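Local coordinates for At5g01750 protein (Arabidopsis thaliana, PDB 1ZXU), which is of unknown function but might be related to the phospholipid scramblase and tubby-like superfamily of membrane-tethered transcription factors, at residues I56-V59 with N60-L64; G107-D111 with Q112-L116; K149-W152 with L153-S156. All blocks are in the same frame, centred on the assembly; numbering follows the deposited sequence.

In the fold
Following the chain from its N terminus, interaction 1 comes first: it closes the hairpin between strands 54-58 and 63-68. Interaction 2 follows, turning the chain from strand 101-106 into strand 115-120, and interaction 3 closes the connection between strands 146-149 and 158-161. The three lie in series, so none nests within or crosses another, and each bridges neighbours in the antiparallel, closed sheet that surrounds helix 197-211. Residues of interactions 1 and 3 touch that helix. Centres of interactions 1 and 2 are 26 Å apart; those of interactions 2 and 3 are 29 Å apart, on opposite sides of the chain's centre.

Interaction 1. Residues I56-V59 with N60-L64; sequences ITDV and NGNLL
The carboxylate of D58 and the carboxamide of N62 are joined by ND2 of N62 donating to OD2 of D58 at 3.0 Å. The bond is nearly straight, 163° at the hydrogen, and it uses the syn lone pair of OD2 while the oxygen lies in the plane of the N62 amide. The two planes nevertheless stand 71° apart. The other oxygen, OD1 of D58, accepts the backbone N of N62 at 2.9 Å, a donor arriving from above the carboxylate plane, and takes a weak bond from N of N60, bent at the hydrogen. With CG of D58 between its own backbone N and carbonyl carbon (chi1 73°), the carboxylate is directed into the turn, where both oxygens are held.

D58 to G61 form a type I beta turn, closed by N of G61 on O of D58 at 3.1 Å, and this turn closes the antiparallel hairpin of strands 54-58 and 63-68. OG1 of T57 reaches the same carbonyl oxygen from the opposite face. G61 takes a backbone conformation with positive phi, at which a CB would press on the preceding carbonyl oxygen.

Beyond the turn, N of D58 donates to O of N62, and N of L64 donates to O of I56 at 2.8 Å, flanking the non-hydrogen-bonded pair T57 and L63. CD1 of L64 lies 3.7 Å from D58 N, and M40 of strand 38-43 touches both I56 and L64.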
loop_
_atom_site.group_PDB
_atom_site.type_symbol
_atom_site.label_atom_id
_atom_site.label_comp_id
_atom_site.label_asym_id
_atom_site.label_seq_id
_atom_site.Cartn_x
_atom_site.Cartn_y
_atom_site.Cartn_z
ATOM N N ILE A 56 3.850 9.092 -4.337
ATOM C CA ILE A 56 2.522 8.639 -4.820
ATOM C C ILE A 56 1.666 9.896 -4.792
ATOM O O ILE A 56 1.609 10.568 -3.758
ATOM C CB ILE A 56 1.971 7.563 -3.884
ATOM C CG1 ILE A 56 2.784 6.257 -4.061
ATOM C CG2 ILE A 56 0.468 7.362 -4.191
ATOM C CD1 ILE A 56 2.497 5.207 -2.992
ATOM N N THR A 57 1.002 10.210 -5.902
ATOM C CA THR A 57 0.231 11.484 -6.007
ATOM C C THR A 57 -1.210 11.129 -6.305
ATOM O O THR A 57 -1.493 9.983 -6.674
ATOM C CB THR A 57 0.769 12.422 -7.149
ATOM O OG1 THR A 57 0.592 11.804 -8.427
ATOM C CG2 THR A 57 2.247 12.781 -6.927
ATOM N N ASP A 58 -2.119 12.084 -6.143
ATOM C CA ASP A 58 -3.410 11.938 -6.756
ATOM C C ASP A 58 -3.322 12.259 -8.269
ATOM O O ASP A 58 -2.227 12.551 -8.798
ATOM C CB ASP A 58 -4.466 12.774 -6.022
ATOM C CG ASP A 58 -4.329 14.258 -6.261
ATOM O OD1 ASP A 58 -3.560 14.713 -7.167
ATOM O OD2 ASP A 58 -5.057 14.987 -5.554
ATOM N N VAL A 59 -4.464 12.210 -8.953
ATOM C CA VAL A 59 -4.518 12.463 -10.418
ATOM C C VAL A 59 -3.989 13.809 -10.867
ATOM O O VAL A 59 -3.454 13.953 -11.990
ATOM C CB VAL A 59 -5.951 12.327 -11.030
ATOM C CG1 VAL A 59 -6.255 10.876 -11.401
ATOM C CG2 VAL A 59 -7.073 13.040 -10.178
ATOM N N ASN A 60 -4.125 14.781 -9.985
ATOM C CA ASN A 60 -3.784 16.168 -10.266
ATOM C C ASN A 60 -2.356 16.500 -9.841
ATOM O O ASN A 60 -1.957 17.670 -9.832
ATOM C CB ASN A 60 -4.802 17.065 -9.538
ATOM C CG ASN A 60 -6.235 16.883 -10.084
ATOM O OD1 ASN A 60 -7.176 16.722 -9.334
ATOM N ND2 ASN A 60 -6.351 16.811 -11.374
ATOM N N GLY A 61 -1.598 15.500 -9.420
ATOM C CA GLY A 61 -0.214 15.696 -9.034
ATOM C C GLY A 61 0.045 16.097 -7.588
ATOM O O GLY A 61 1.188 16.309 -7.197
ATOM N N ASN A 62 -1.010 16.121 -6.770
ATOM C CA ASN A 62 -0.862 16.439 -5.358
ATOM C C ASN A 62 -0.219 15.299 -4.611
ATOM O O ASN A 62 -0.697 14.167 -4.689
ATOM C CB ASN A 62 -2.231 16.780 -4.719
ATOM C CG ASN A 62 -2.894 17.991 -5.400
ATOM O OD1 ASN A 62 -2.240 19.028 -5.552
ATOM N ND2 ASN A 62 -4.110 17.823 -5.911
ATOM N N LEU A 63 0.844 15.575 -3.852
ATOM C CA LEU A 63 1.533 14.498 -3.093
ATOM C C LEU A 63 0.613 13.903 -2.055
ATOM O O LEU A 63 -0.006 14.634 -1.254
ATOM C CB LEU A 63 2.781 15.076 -2.419
ATOM C CG LEU A 63 3.632 14.058 -1.688
ATOM C CD1 LEU A 63 5.035 14.593 -1.759
ATOM C CD2 LEU A 63 3.205 13.925 -0.240
ATOM N N LEU A 64 0.504 12.574 -2.077
ATOM C CA LEU A 64 -0.160 11.843 -1.010
ATOM C C LEU A 64 0.896 11.241 -0.092
ATOM O O LEU A 64 0.774 11.394 1.163
ATOM C CB LEU A 64 -1.068 10.723 -1.550
ATOM C CG LEU A 64 -2.163 11.240 -2.478
ATOM C CD1 LEU A 64 -2.905 10.020 -3.124
ATOM C CD2 LEU A 64 -3.156 12.123 -1.773
#

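Interaction 2. Residues G107-D111 with Q112-L116; sequences GGSTD and QRDLL
S109 and D114 meet through their side chains in the turn that carries the chain from strand 101-106 into strand 115-120, and the serine also makes an ST turn. Its CB lies 3.2 Å from OD2 of D114, already close to the carboxylate. One bond further on, OG donates to that same OD2 at 2.6 Å, using the lone pair on the side away from OD1. OG serves as acceptor as well: the backbone N of D111, two residues on, reaches it at 3.0 Å with 163° at the hydrogen, which defines the ST turn. The torsion that sets OG opposite the backbone N of S109 (chi1 -176°) places it between these two partners, so one hydroxyl ties the start of the bend to the carboxylate that follows it.

The backbone closes the bend a second time. N of D114 donates to O of D111 at 2.7 Å, coming from above the carbonyl plane and closing over the short 3-10 segment of Q112 and R113. OD2 of D111 lies 4.3 Å from OD2 of D114, a like-charged approach that the hydroxyl of S109 probably eases by binding the latter. Outside the turn, the backbone of D114 pairs with R106, linking the bend to strand 101-106.

The bend of the Q112 chain at chi2 (-64°) turns its amide back toward T110. Its NE2 binds OE1 of Q103 and also donates to a water at 2.7 Å, and that water in turn donates to O of T110.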
loop_
_atom_site.group_PDB
_atom_site.type_symbol
_atom_site.label_atom_id
_atom_site.label_comp_id
_atom_site.label_asym_id
_atom_site.label_seq_id
_atom_site.Cartn_x
_atom_site.Cartn_y
_atom_site.Cartn_z
ATOM N N GLY A 107 3.398 4.172 11.744
ATOM C CA GLY A 107 4.372 5.270 11.864
ATOM C C GLY A 107 5.771 4.874 11.506
ATOM O O GLY A 107 5.969 4.146 10.490
ATOM N N GLY A 108 6.749 5.356 12.279
ATOM C CA GLY A 108 8.127 5.044 12.028
ATOM C C GLY A 108 8.644 3.883 12.848
ATOM O O GLY A 108 9.822 3.795 13.122
ATOM N N SER A 109 7.788 2.957 13.210
ATOM C CA SER A 109 8.156 1.888 14.121
ATOM C C SER A 109 8.438 0.577 13.390
ATOM O O SER A 109 7.914 0.369 12.296
ATOM C CB SER A 109 6.979 1.683 15.063
ATOM O OG SER A 109 7.256 0.719 16.055
ATOM N N THR A 110 9.239 -0.313 13.999
ATOM C CA THR A 110 9.234 -1.732 13.616
ATOM C C THR A 110 8.990 -2.619 14.867
ATOM O O THR A 110 9.301 -3.846 14.876
ATOM C CB THR A 110 10.527 -2.125 12.856
ATOM O OG1 THR A 110 11.692 -1.757 13.646
ATOM C CG2 THR A 110 10.568 -1.416 11.472
ATOM N N ASP A 111 8.396 -2.024 15.916
ATOM C CA ASP A 111 8.078 -2.758 17.129
ATOM C C ASP A 111 6.847 -3.623 16.883
ATOM O O ASP A 111 5.859 -3.194 16.274
ATOM C CB ASP A 111 7.815 -1.833 18.319
ATOM C CG ASP A 111 9.040 -0.993 18.725
ATOM O OD1 ASP A 111 10.196 -1.302 18.311
ATOM O OD2 ASP A 111 8.827 0.006 19.472
ATOM N N GLN A 112 6.876 -4.844 17.411
ATOM C CA GLN A 112 5.812 -5.792 17.177
ATOM C C GLN A 112 4.479 -5.244 17.671
ATOM O O GLN A 112 3.455 -5.544 17.097
ATOM C CB GLN A 112 6.117 -7.188 17.819
ATOM C CG GLN A 112 7.017 -8.065 16.958
ATOM C CD GLN A 112 6.384 -8.449 15.617
ATOM O OE1 GLN A 112 5.329 -9.098 15.591
ATOM N NE2 GLN A 112 7.013 -8.055 14.515
ATOM N N ARG A 113 4.498 -4.449 18.752
ATOM C CA ARG A 113 3.254 -3.890 19.267
ATOM C C ARG A 113 2.620 -2.938 18.229
ATOM O O ARG A 113 1.416 -2.638 18.333
ATOM C CB ARG A 113 3.454 -3.183 20.624
ATOM C CG ARG A 113 4.168 -1.850 20.575
ATOM C CD ARG A 113 4.263 -1.263 21.944
ATOM N NE ARG A 113 4.956 0.016 21.941
ATOM C CZ ARG A 113 5.223 0.701 23.056
ATOM N NH1 ARG A 113 4.857 0.205 24.226
ATOM N NH2 ARG A 113 5.853 1.854 22.997
ATOM N N ASP A 114 3.430 -2.431 17.296
ATOM C CA ASP A 114 2.879 -1.482 16.282
ATOM C C ASP A 114 2.505 -2.160 14.959
ATOM O O ASP A 114 2.223 -1.508 13.973
ATOM C CB ASP A 114 3.854 -0.344 16.033
ATOM C CG ASP A 114 3.988 0.551 17.224
ATOM O OD1 ASP A 114 2.930 0.813 17.839
ATOM O OD2 ASP A 114 5.130 0.966 17.518
ATOM N N LEU A 115 2.479 -3.480 14.968
ATOM C CA LEU A 115 2.171 -4.227 13.743
ATOM C C LEU A 115 0.702 -3.984 13.274
ATOM O O LEU A 115 -0.313 -4.218 14.075
ATOM C CB LEU A 115 2.440 -5.717 14.051
ATOM C CG LEU A 115 2.169 -6.622 12.862
ATOM C CD1 LEU A 115 3.066 -6.406 11.703
ATOM C CD2 LEU A 115 2.033 -8.156 13.331
ATOM N N LEU A 116 0.566 -3.576 12.038
ATOM C CA LEU A 116 -0.749 -3.344 11.457
ATOM C C LEU A 116 -1.204 -4.558 10.628
ATOM O O LEU A 116 -2.380 -4.961 10.702
ATOM C CB LEU A 116 -0.773 -2.104 10.589
ATOM C CG LEU A 116 -0.697 -0.794 11.361
ATOM C CD1 LEU A 116 -0.407 0.361 10.406
ATOM C CD2 LEU A 116 -1.945 -0.570 12.170
HETATM O O HOH W 1 9.235 -6.508 14.932
#

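Interaction 3. Residues K149-W152 with L153-S156; sequences KGSW and LERS
NH1 of R155 lies over one face of the W152 indole, 3.1 Å above the ring plane and offset toward the rim. The guanidinium presents its edge, with CD2 of W152 in its plane, and the two planes are 89° apart, almost perpendicular. This is a cation-pi contact: CZ of R155 sits 4.5 Å from the centroid of the five-membered ring, 20° off its normal. F187 meets the same indole edge-to-face, and helix 197-211 touches it through L207, D208 and N211.

NH1 of R155 also donates to O of W152 at 3.0 Å. The backbone N of R155 reaches that oxygen from the opposite face of the carbonyl plane, so the carbonyl is gripped twice by one residue. The bend at chi2 folds the arginine back over the indole, while NE is fixed by OD1 of N186. A methionine in place of R155 has no guanidinium, and would probably leave the W152 face without its cation, the W152 carbonyl with one donor fewer and OD1 of N186 without this donor.

Just ahead of W152, OG of S151 accepts from N of E154 at 3.1 Å. S151 and S156 are joined twice: N of S156 donates to O of S151 at 2.9 Å, almost straight at 175°, and N of S151 donates to OG of S156 at 3.0 Å. At G150 a CB would clash with O of S156. W152 to R155 form a type I beta turn, at the heart of the tight connection between the antiparallel strands 146-149 and 158-161 of the closed sheet.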
loop_
_atom_site.group_PDB
_atom_site.type_symbol
_atom_site.label_atom_id
_atom_site.label_comp_id
_atom_site.label_asym_id
_atom_site.label_seq_id
_atom_site.Cartn_x
_atom_site.Cartn_y
_atom_site.Cartn_z
ATOM N N LYS A 149 -5.162 -9.710 -6.549
ATOM C CA LYS A 149 -5.110 -10.587 -7.737
ATOM C C LYS A 149 -4.755 -9.738 -8.948
ATOM O O LYS A 149 -4.618 -8.528 -8.852
ATOM C CB LYS A 149 -6.481 -11.199 -7.933
ATOM C CG LYS A 149 -6.972 -11.970 -6.731
ATOM C CD LYS A 149 -8.302 -12.752 -7.084
ATOM C CE LYS A 149 -8.588 -13.800 -6.015
ATOM N NZ LYS A 149 -10.008 -14.298 -6.024
ATOM N N GLY A 150 -4.561 -10.374 -10.105
ATOM C CA GLY A 150 -4.289 -9.602 -11.329
ATOM C C GLY A 150 -2.795 -9.426 -11.482
ATOM O O GLY A 150 -2.028 -9.981 -10.703
ATOM N N SER A 151 -2.378 -8.631 -12.460
ATOM C CA SER A 151 -0.944 -8.549 -12.815
ATOM C C SER A 151 -0.368 -7.134 -12.786
ATOM O O SER A 151 -0.928 -6.252 -13.402
ATOM C CB SER A 151 -0.729 -9.171 -14.198
ATOM O OG SER A 151 0.534 -8.808 -14.734
ATOM N N TRP A 152 0.741 -6.947 -12.052
ATOM C CA TRP A 152 1.452 -5.672 -12.018
ATOM C C TRP A 152 1.858 -5.270 -13.411
ATOM O O TRP A 152 1.629 -4.145 -13.826
ATOM C CB TRP A 152 2.686 -5.739 -11.101
ATOM C CG TRP A 152 3.546 -4.532 -11.063
ATOM C CD1 TRP A 152 4.729 -4.343 -11.711
ATOM C CD2 TRP A 152 3.315 -3.338 -10.293
ATOM N NE1 TRP A 152 5.241 -3.088 -11.403
ATOM C CE2 TRP A 152 4.391 -2.469 -10.534
ATOM C CE3 TRP A 152 2.293 -2.934 -9.438
ATOM C CZ2 TRP A 152 4.467 -1.201 -9.956
ATOM C CZ3 TRP A 152 2.369 -1.682 -8.843
ATOM C CH2 TRP A 152 3.461 -0.840 -9.096
ATOM N N LEU A 153 2.458 -6.201 -14.145
ATOM C CA LEU A 153 2.967 -5.844 -15.472
ATOM C C LEU A 153 1.852 -5.536 -16.491
ATOM O O LEU A 153 2.045 -4.698 -17.378
ATOM C CB LEU A 153 3.964 -6.896 -15.983
ATOM C CG LEU A 153 5.306 -6.999 -15.223
ATOM C CD1 LEU A 153 6.097 -8.249 -15.631
ATOM C CD2 LEU A 153 6.144 -5.756 -15.342
ATOM N N GLU A 154 0.670 -6.126 -16.325
ATOM C CA GLU A 154 -0.491 -5.781 -17.161
ATOM C C GLU A 154 -1.294 -4.559 -16.658
ATOM O O GLU A 154 -2.198 -4.041 -17.340
ATOM C CB GLU A 154 -1.424 -7.010 -17.309
ATOM C CG GLU A 154 -0.829 -8.040 -18.267
ATOM C CD GLU A 154 -1.657 -9.332 -18.373
ATOM O OE1 GLU A 154 -2.898 -9.243 -18.564
ATOM O OE2 GLU A 154 -1.045 -10.430 -18.257
ATOM N N ARG A 155 -0.916 -4.057 -15.477
ATOM C CA ARG A 155 -1.640 -2.937 -14.848
ATOM C C ARG A 155 -3.080 -3.326 -14.505
ATOM O O ARG A 155 -3.995 -2.480 -14.600
ATOM C CB ARG A 155 -1.583 -1.592 -15.638
ATOM C CG ARG A 155 -0.188 -1.091 -16.055
ATOM C CD ARG A 155 0.848 -1.350 -14.942
ATOM N NE ARG A 155 2.114 -0.638 -15.161
ATOM C CZ ARG A 155 3.183 -0.754 -14.400
ATOM N NH1 ARG A 155 3.195 -1.616 -13.395
ATOM N NH2 ARG A 155 4.257 -0.000 -14.654
ATOM N N SER A 156 -3.237 -4.571 -14.039
ATOM C CA SER A 156 -4.577 -5.086 -13.763
ATOM C C SER A 156 -4.839 -5.546 -12.341
ATOM O O SER A 156 -5.879 -6.211 -12.083
ATOM C CB SER A 156 -4.915 -6.243 -14.709
ATOM O OG SER A 156 -4.029 -7.331 -14.538
HETATM O O HOH W 2 3.364 -8.701 -13.162
#